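Local atomic coordinates of bacterial leucyl aminopeptidase (Legionella pneumophila, PDB entry 6ESL), a protein that probably removes residues from the N termini of peptides as a two-zinc, type II secretion-dependent aminopeptidase that contributes to nutrient acquisition during infection of amoebas. Residues K314-D317 / H321-V324; K126-D131 / H375-S380; V181-Y186 / G259-Q264. All blocks are in the same frame, centred on the assembly; numbering follows the deposited sequence.

Contact 1 (K314-D317 / H321-V324); sequences KLID and HVPV
Ile316 overlaps two valines of the chain that doubles back after its own helix, and it does so through one branch. The gamma methyl CG2 of Ile316 lies 3.7 Å from CG2 of Val322 and 3.6 Å from CG2 of Val324, a small apolar cluster whose side chains meet at a slant. The first torsion explains the choice of branch: CG1 runs beside the backbone N of Ile316 (chi1 -69°), which leaves CG2 opposite that nitrogen and directed at the valines.

The turn that makes this possible is a worked case of helix termination. His321, the first residue to leave helical geometry, has a positive phi, and its N donates to O of Ile316, five residues back, at 3.0 Å. This hydrogen bond is bent, with an angle of 143° at the hydrogen. One residue on from Ile316, O of Asp317 approaches the imidazole of His321 obliquely, 3.1 Å from CD2.

Lys314 NZ forms a salt bridge with Asp325 of the second subunit, on the same helix that carries Ile316. Helix 306-320 is thus joined to strand 324-327, outermost of the mixed sheet within this chain, with Ile316 also resting on Met297 and Val299 of the adjacent strand 297-300 and on Leu382 of helix 373-391.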
loop_
_atom_site.group_PDB
_atom_site.type_symbol
_atom_site.label_atom_id
_atom_site.label_comp_id
_atom_site.label_asym_id
_atom_site.label_seq_id
_atom_site.Cartn_x
_atom_site.Cartn_y
_atom_site.Cartn_z
ATOM N N LYS B 314 4.030 -8.156 -6.704
ATOM C CA LYS B 314 5.278 -8.687 -7.268
ATOM C C LYS B 314 5.199 -10.141 -7.684
ATOM O O LYS B 314 5.662 -10.503 -8.747
ATOM C CB LYS B 314 6.417 -8.550 -6.254
ATOM C CG LYS B 314 6.991 -7.145 -6.245
ATOM C CD LYS B 314 7.839 -6.878 -5.008
ATOM C CE LYS B 314 9.264 -7.422 -5.189
ATOM N NZ LYS B 314 9.885 -7.206 -3.849
ATOM N N LEU B 315 4.559 -10.967 -6.846
ATOM C CA LEU B 315 4.358 -12.356 -7.184
ATOM C C LEU B 315 3.530 -12.453 -8.423
ATOM O O LEU B 315 3.826 -13.310 -9.268
ATOM C CB LEU B 315 3.672 -13.163 -6.069
ATOM C CG LEU B 315 4.427 -13.409 -4.778
ATOM C CD1 LEU B 315 3.496 -14.033 -3.763
ATOM C CD2 LEU B 315 5.658 -14.317 -5.043
ATOM N N ILE B 316 2.479 -11.615 -8.546
ATOM C CA ILE B 316 1.644 -11.661 -9.746
ATOM C C ILE B 316 2.525 -11.327 -10.977
ATOM O O ILE B 316 2.534 -12.043 -11.980
ATOM C CB ILE B 316 0.415 -10.721 -9.663
ATOM C CG1 ILE B 316 -0.599 -11.245 -8.624
ATOM C CG2 ILE B 316 -0.248 -10.631 -10.994
ATOM C CD1 ILE B 316 -1.559 -10.214 -8.047
ATOM N N ASP B 317 3.255 -10.214 -10.887
ATOM C CA ASP B 317 4.002 -9.754 -12.042
ATOM C C ASP B 317 5.125 -10.759 -12.450
ATOM O O ASP B 317 5.225 -11.149 -13.627
ATOM C CB ASP B 317 4.578 -8.374 -11.777
ATOM C CG ASP B 317 5.416 -7.890 -12.938
ATOM O OD1 ASP B 317 4.844 -7.680 -14.021
ATOM O OD2 ASP B 317 6.638 -7.823 -12.821
ATOM N N HIS B 321 2.509 -13.080 -14.760
ATOM C CA HIS B 321 2.675 -12.322 -16.003
ATOM C C HIS B 321 1.348 -11.793 -16.547
ATOM O O HIS B 321 1.120 -11.854 -17.721
ATOM C CB HIS B 321 3.456 -13.153 -17.065
ATOM C CG HIS B 321 4.810 -13.561 -16.594
ATOM N ND1 HIS B 321 5.189 -14.880 -16.449
ATOM C CD2 HIS B 321 5.873 -12.812 -16.209
ATOM C CE1 HIS B 321 6.435 -14.928 -16.004
ATOM N NE2 HIS B 321 6.864 -13.685 -15.835
ATOM N N VAL B 322 0.548 -11.186 -15.643
ATOM C CA VAL B 322 -0.599 -10.407 -16.025
ATOM C C VAL B 322 -0.527 -9.045 -15.297
ATOM O O VAL B 322 0.223 -8.884 -14.332
ATOM C CB VAL B 322 -1.890 -11.157 -15.686
ATOM C CG1 VAL B 322 -1.956 -12.485 -16.492
ATOM C CG2 VAL B 322 -2.038 -11.350 -14.187
ATOM N N PRO B 323 -1.288 -8.036 -15.770
ATOM C CA PRO B 323 -1.303 -6.757 -15.047
ATOM C C PRO B 323 -1.926 -6.910 -13.605
ATOM O O PRO B 323 -2.691 -7.836 -13.303
ATOM C CB PRO B 323 -2.170 -5.859 -15.945
ATOM C CG PRO B 323 -2.126 -6.523 -17.366
ATOM C CD PRO B 323 -2.121 -8.009 -16.992
ATOM N N VAL B 324 -1.581 -5.963 -12.741
ATOM C CA VAL B 324 -2.097 -5.816 -11.413
ATOM C C VAL B 324 -2.770 -4.469 -11.315
ATOM O O VAL B 324 -2.290 -3.508 -11.876
ATOM C CB VAL B 324 -0.987 -5.765 -10.388
ATOM C CG1 VAL B 324 -1.551 -5.641 -8.967
ATOM C CG2 VAL B 324 -0.167 -7.042 -10.466
#

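Contact 2 (K126-D131 / H375-S380); sequences KEIVSD and HMTNFS
While Thr377 and Ser380 of helix 373-391 meet Ser130 and Ile128, the flat groups of that helix are paired among themselves. CE2 of Phe379 stands 3.7 Å above the plane of the His375 ring, over its centre, and carbon C of His375 lies in plane at the edge of the Phe379 ring.

Across the contact, the polar link joins two hydroxyls, with Ser130 OG 2.7 Å from Thr377 OG1 in a hydrogen bond. Thr377 OG1 sits beside its own backbone N (chi1 -59°), where it is also hydrogen-bonded to O of Leu373 one turn back. The same torsion turns the methyl CG2 of Thr377 toward segment 126-131, 3.9 Å from CG2 of Ile128 and 3.3 Å from Ser130 OG. The isoleucine and threonine side chains run past each other in opposite senses. Further along, CD1 of Ile128 reaches 3.6 Å from OG of Ser380, a hydroxyl whose hydrogen bond goes instead to O of Ser229. The buried hydroxyls of Thr377 and Ser380 thus each have a carbonyl partner, one within the helix and one outside it.

Val129 is the N-cap residue of helix 130-142, so the contact brings that helix's start against helix 373-391. Helix 220-239 completes the group, with Val236 touching Ile128 and Glu232 OE2 bound to Val129 N.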
loop_
_atom_site.group_PDB
_atom_site.type_symbol
_atom_site.label_atom_id
_atom_site.label_comp_id
_atom_site.label_asym_id
_atom_site.label_seq_id
_atom_site.Cartn_x
_atom_site.Cartn_y
_atom_site.Cartn_z
ATOM N N LYS B 126 4.023 -25.355 -13.114
ATOM C CA LYS B 126 3.859 -26.335 -14.174
ATOM C C LYS B 126 3.066 -27.597 -13.793
ATOM O O LYS B 126 2.591 -28.284 -14.693
ATOM C CB LYS B 126 5.220 -26.681 -14.804
ATOM C CG LYS B 126 5.639 -25.635 -15.866
ATOM C CD LYS B 126 7.016 -25.873 -16.536
ATOM C CE LYS B 126 7.956 -24.693 -16.199
ATOM N NZ LYS B 126 9.360 -25.176 -16.349
ATOM N N GLU B 127 2.863 -27.869 -12.495
ATOM C CA GLU B 127 2.050 -29.035 -12.040
ATOM C C GLU B 127 0.561 -28.789 -11.906
ATOM O O GLU B 127 -0.218 -29.749 -11.804
ATOM C CB GLU B 127 2.515 -29.543 -10.680
ATOM C CG GLU B 127 4.009 -29.827 -10.524
ATOM C CD GLU B 127 4.353 -31.264 -10.777
ATOM O OE1 GLU B 127 3.453 -32.116 -10.646
ATOM O OE2 GLU B 127 5.492 -31.531 -11.172
ATOM N N ILE B 128 0.167 -27.507 -11.875
ATOM C CA ILE B 128 -1.227 -27.111 -11.657
ATOM C C ILE B 128 -1.961 -27.650 -12.806
ATOM O O ILE B 128 -1.445 -27.540 -13.943
ATOM C CB ILE B 128 -1.416 -25.550 -11.688
ATOM C CG1 ILE B 128 -0.730 -24.865 -10.491
ATOM C CG2 ILE B 128 -2.897 -25.163 -11.750
ATOM C CD1 ILE B 128 -1.473 -25.076 -9.204
ATOM N N VAL B 129 -3.123 -28.255 -12.536
ATOM C CA VAL B 129 -3.963 -28.845 -13.567
ATOM C C VAL B 129 -5.277 -28.119 -13.509
ATOM O O VAL B 129 -6.028 -28.232 -12.511
ATOM C CB VAL B 129 -4.201 -30.363 -13.366
ATOM C CG1 VAL B 129 -5.093 -30.969 -14.434
ATOM C CG2 VAL B 129 -2.880 -31.088 -13.325
ATOM N N SER B 130 -5.554 -27.378 -14.593
ATOM C CA SER B 130 -6.761 -26.550 -14.717
ATOM C C SER B 130 -7.999 -27.370 -14.574
ATOM O O SER B 130 -8.986 -26.983 -13.867
ATOM C CB SER B 130 -6.763 -25.779 -16.058
ATOM O OG SER B 130 -5.738 -24.800 -15.909
ATOM N N ASP B 131 -7.973 -28.524 -15.230
ATOM C CA ASP B 131 -9.103 -29.393 -15.179
ATOM C C ASP B 131 -9.554 -29.804 -13.745
ATOM O O ASP B 131 -10.741 -29.962 -13.523
ATOM C CB ASP B 131 -8.958 -30.674 -16.098
ATOM C CG ASP B 131 -10.246 -31.442 -16.097
ATOM O OD1 ASP B 131 -11.269 -30.886 -16.615
ATOM O OD2 ASP B 131 -10.295 -32.529 -15.418
ATOM N N HIS B 375 -8.402 -17.618 -15.476
ATOM C CA HIS B 375 -8.362 -16.732 -14.300
ATOM C C HIS B 375 -8.258 -17.561 -13.011
ATOM O O HIS B 375 -7.399 -17.367 -12.240
ATOM C CB HIS B 375 -9.634 -15.919 -14.250
ATOM C CG HIS B 375 -9.445 -14.496 -13.817
ATOM N ND1 HIS B 375 -10.411 -13.777 -13.158
ATOM C CD2 HIS B 375 -8.418 -13.646 -14.002
ATOM C CE1 HIS B 375 -9.983 -12.557 -12.938
ATOM N NE2 HIS B 375 -8.773 -12.452 -13.439
ATOM N N MET B 376 -9.079 -18.587 -12.884
ATOM C CA MET B 376 -9.064 -19.442 -11.701
ATOM C C MET B 376 -7.748 -20.123 -11.542
ATOM O O MET B 376 -7.259 -20.295 -10.471
ATOM C CB MET B 376 -10.186 -20.470 -11.741
ATOM C CG MET B 376 -11.559 -19.877 -11.577
ATOM S SD MET B 376 -12.943 -20.988 -11.314
ATOM C CE MET B 376 -13.168 -21.705 -12.923
ATOM N N THR B 377 -7.189 -20.535 -12.656
ATOM C CA THR B 377 -5.847 -21.186 -12.674
ATOM C C THR B 377 -4.742 -20.205 -12.220
ATOM O O THR B 377 -3.837 -20.532 -11.449
ATOM C CB THR B 377 -5.545 -21.768 -14.095
ATOM O OG1 THR B 377 -6.561 -22.709 -14.426
ATOM C CG2 THR B 377 -4.277 -22.414 -14.150
ATOM N N ASN B 378 -4.846 -18.962 -12.664
ATOM C CA ASN B 378 -3.903 -17.916 -12.262
ATOM C C ASN B 378 -3.911 -17.657 -10.754
ATOM O O ASN B 378 -2.852 -17.497 -10.142
ATOM C CB ASN B 378 -4.160 -16.611 -13.067
ATOM C CG ASN B 378 -3.592 -16.660 -14.490
ATOM O OD1 ASN B 378 -3.921 -15.771 -15.362
ATOM N ND2 ASN B 378 -2.761 -17.683 -14.781
ATOM N N PHE B 379 -5.078 -17.642 -10.174
ATOM C CA PHE B 379 -5.196 -17.541 -8.723
ATOM C C PHE B 379 -4.647 -18.739 -7.969
ATOM O O PHE B 379 -3.910 -18.548 -6.961
ATOM C CB PHE B 379 -6.645 -17.197 -8.299
ATOM C CG PHE B 379 -7.008 -15.781 -8.579
ATOM C CD1 PHE B 379 -6.701 -14.758 -7.679
ATOM C CD2 PHE B 379 -7.627 -15.462 -9.733
ATOM C CE1 PHE B 379 -7.118 -13.421 -7.948
ATOM C CE2 PHE B 379 -7.894 -14.113 -10.098
ATOM C CZ PHE B 379 -7.637 -13.112 -9.196
ATOM N N SER B 380 -4.831 -19.941 -8.559
ATOM C CA SER B 380 -4.280 -21.140 -7.974
ATOM C C SER B 380 -2.763 -21.054 -7.996
ATOM O O SER B 380 -2.057 -21.406 -7.005
ATOM C CB SER B 380 -4.854 -22.365 -8.698
ATOM O OG SER B 380 -4.542 -23.533 -7.990
#

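Contact 3 (V181-Y186 / G259-Q264); sequences VKTGWY and GLVGSQ
The hairpin turn between strands 176-183 and 188-195 meets the first turn of helix 261-272 here, Thr183 and Tyr186 both packing on Val261. CG1 of Val261 lies 3.6 Å from CG2 of Thr183 and 4.0 Å from CD2 of Tyr186; the other methyl of Val261, CG2, is 4.0 Å from CE2 of the same ring. With CG1 opposite the backbone N (chi1 -178°) and CG2 beside it, the two methyls lie against neighbouring ring atoms of Tyr186, whose side chain crosses the valine at about a right angle. The CA of Gly262 lies 4.4 Å from the CG2 of Thr183.

In this M28 peptidase fold the helix follows closely on the zinc ligand Glu257, and the Val261 side chain is about 12 Å from a bound zinc ion. A type II' beta turn from Thr183 to Tyr186 places the two partners, with Gly184 supplying the positive phi and Tyr186 N bonded to Thr183 O at 3.0 Å. Trp185 NE1 stands over one face of the Tyr186 ring, offset toward its rim. The polar ends look elsewhere: Thr183 OG1 is hydrogen-bonded to Gln188 O, and Tyr186 OH to both Arg258 NE and Glu22 of the second subunit.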
loop_
_atom_site.group_PDB
_atom_site.type_symbol
_atom_site.label_atom_id
_atom_site.label_comp_id
_atom_site.label_asym_id
_atom_site.label_seq_id
_atom_site.Cartn_x
_atom_site.Cartn_y
_atom_site.Cartn_z
ATOM N N VAL B 181 -12.961 -26.628 12.997
ATOM C CA VAL B 181 -13.239 -25.645 14.002
ATOM C C VAL B 181 -14.714 -25.307 13.976
ATOM O O VAL B 181 -15.237 -24.828 12.986
ATOM C CB VAL B 181 -12.428 -24.381 13.765
ATOM C CG1 VAL B 181 -12.796 -23.325 14.826
ATOM C CG2 VAL B 181 -10.943 -24.699 13.855
ATOM N N LYS B 182 -15.378 -25.532 15.100
ATOM C CA LYS B 182 -16.783 -25.220 15.253
ATOM C C LYS B 182 -17.166 -23.732 15.073
ATOM O O LYS B 182 -16.347 -22.803 15.195
ATOM C CB LYS B 182 -17.323 -25.815 16.568
ATOM C CG LYS B 182 -17.332 -27.315 16.538
ATOM C CD LYS B 182 -17.848 -27.857 17.862
ATOM C CE LYS B 182 -17.889 -29.358 17.843
ATOM N NZ LYS B 182 -18.380 -29.809 19.181
ATOM N N THR B 183 -18.429 -23.561 14.699
ATOM C CA THR B 183 -18.957 -22.253 14.263
ATOM C C THR B 183 -20.138 -21.789 15.142
ATOM O O THR B 183 -21.142 -21.341 14.629
ATOM C CB THR B 183 -19.416 -22.387 12.826
ATOM O OG1 THR B 183 -18.438 -23.138 12.071
ATOM C CG2 THR B 183 -19.519 -20.983 12.215
ATOM N N GLY B 184 -20.072 -22.040 16.440
ATOM C CA GLY B 184 -21.236 -21.800 17.307
ATOM C C GLY B 184 -22.548 -22.417 16.845
ATOM O O GLY B 184 -22.613 -23.607 16.625
ATOM N N TRP B 185 -23.613 -21.610 16.788
ATOM C CA TRP B 185 -24.913 -22.162 16.456
ATOM C C TRP B 185 -24.954 -22.653 15.039
ATOM O O TRP B 185 -25.827 -23.404 14.660
ATOM C CB TRP B 185 -26.088 -21.202 16.993
ATOM C CG TRP B 185 -26.441 -20.358 15.889
ATOM C CD1 TRP B 185 -25.649 -19.406 15.356
ATOM C CD2 TRP B 185 -27.591 -20.455 15.044
ATOM N NE1 TRP B 185 -26.227 -18.869 14.251
ATOM C CE2 TRP B 185 -27.430 -19.493 14.028
ATOM C CE3 TRP B 185 -28.752 -21.240 15.046
ATOM C CZ2 TRP B 185 -28.374 -19.290 13.028
ATOM C CZ3 TRP B 185 -29.703 -21.035 14.038
ATOM C CH2 TRP B 185 -29.502 -20.066 13.047
ATOM N N TYR B 186 -24.015 -22.219 14.199
ATOM C CA TYR B 186 -24.026 -22.674 12.824
ATOM C C TYR B 186 -23.535 -24.105 12.742
ATOM O O TYR B 186 -22.464 -24.433 13.286
ATOM C CB TYR B 186 -23.123 -21.801 11.933
ATOM C CG TYR B 186 -23.662 -20.401 11.770
ATOM C CD1 TYR B 186 -24.633 -20.111 10.817
ATOM C CD2 TYR B 186 -23.239 -19.380 12.600
ATOM C CE1 TYR B 186 -25.228 -18.849 10.729
ATOM C CE2 TYR B 186 -23.737 -18.082 12.470
ATOM C CZ TYR B 186 -24.758 -17.830 11.493
ATOM O OH TYR B 186 -25.343 -16.565 11.381
ATOM N N GLY B 259 -21.245 -12.886 8.008
ATOM C CA GLY B 259 -20.414 -11.840 8.594
ATOM C C GLY B 259 -19.006 -12.236 9.118
ATOM O O GLY B 259 -18.475 -11.633 10.096
ATOM N N LEU B 260 -18.406 -13.214 8.463
ATOM C CA LEU B 260 -17.003 -13.626 8.689
ATOM C C LEU B 260 -16.994 -14.609 9.927
ATOM O O LEU B 260 -15.993 -14.697 10.624
ATOM C CB LEU B 260 -16.029 -12.488 8.843
ATOM C CG LEU B 260 -16.097 -11.313 7.841
ATOM C CD1 LEU B 260 -14.860 -10.421 7.996
ATOM C CD2 LEU B 260 -16.075 -11.860 6.454
ATOM N N VAL B 261 -18.134 -15.222 10.222
ATOM C CA VAL B 261 -18.220 -15.989 11.426
ATOM C C VAL B 261 -17.142 -17.062 11.599
ATOM O O VAL B 261 -16.577 -17.188 12.670
ATOM C CB VAL B 261 -19.624 -16.657 11.569
ATOM C CG1 VAL B 261 -19.733 -17.449 12.908
ATOM C CG2 VAL B 261 -20.693 -15.573 11.562
ATOM N N GLY B 262 -16.917 -17.846 10.555
ATOM C CA GLY B 262 -15.996 -18.959 10.589
ATOM C C GLY B 262 -14.575 -18.501 10.734
ATOM O O GLY B 262 -13.835 -19.034 11.573
ATOM N N SER B 263 -14.203 -17.467 9.986
ATOM C CA SER B 263 -12.847 -16.942 10.035
ATOM C C SER B 263 -12.553 -16.461 11.448
ATOM O O SER B 263 -11.450 -16.650 11.961
ATOM C CB SER B 263 -12.677 -15.793 9.039
ATOM O OG SER B 263 -13.569 -14.732 9.328
ATOM N N GLN B 264 -13.545 -15.837 12.075
ATOM C CA GLN B 264 -13.397 -15.354 13.442
ATOM C C GLN B 264 -13.156 -16.527 14.391
ATOM O O GLN B 264 -12.332 -16.441 15.300
ATOM C CB GLN B 264 -14.639 -14.573 13.872
ATOM C CG GLN B 264 -14.842 -13.264 13.123
ATOM C CD GLN B 264 -16.119 -12.554 13.526
ATOM O OE1 GLN B 264 -17.167 -12.739 12.907
ATOM N NE2 GLN B 264 -16.037 -11.736 14.569
#

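Overall arrangement
Read from the N terminus, the chain leaves 126-131 at the start of helix 130-142, and the loop opened there is closed only by 375-380 in the C-terminal helix. Contact 2 therefore encloses the other two, which follow in series without crossing. Contact 3 closes 181-186 against 259-264 at one edge of the mixed sheet, as counted within this chain, and the much shorter contact 1 then turns from helix 306-320 into strand 324-327 at the other. Contacts 1 and 2 touch, Val322 CG1 lying 4.0 Å from Asn378 OD1. Contact 3 stays apart, its nearest atoms about 17 Å from those of contact 2 and about 21 Å from those of contact 1.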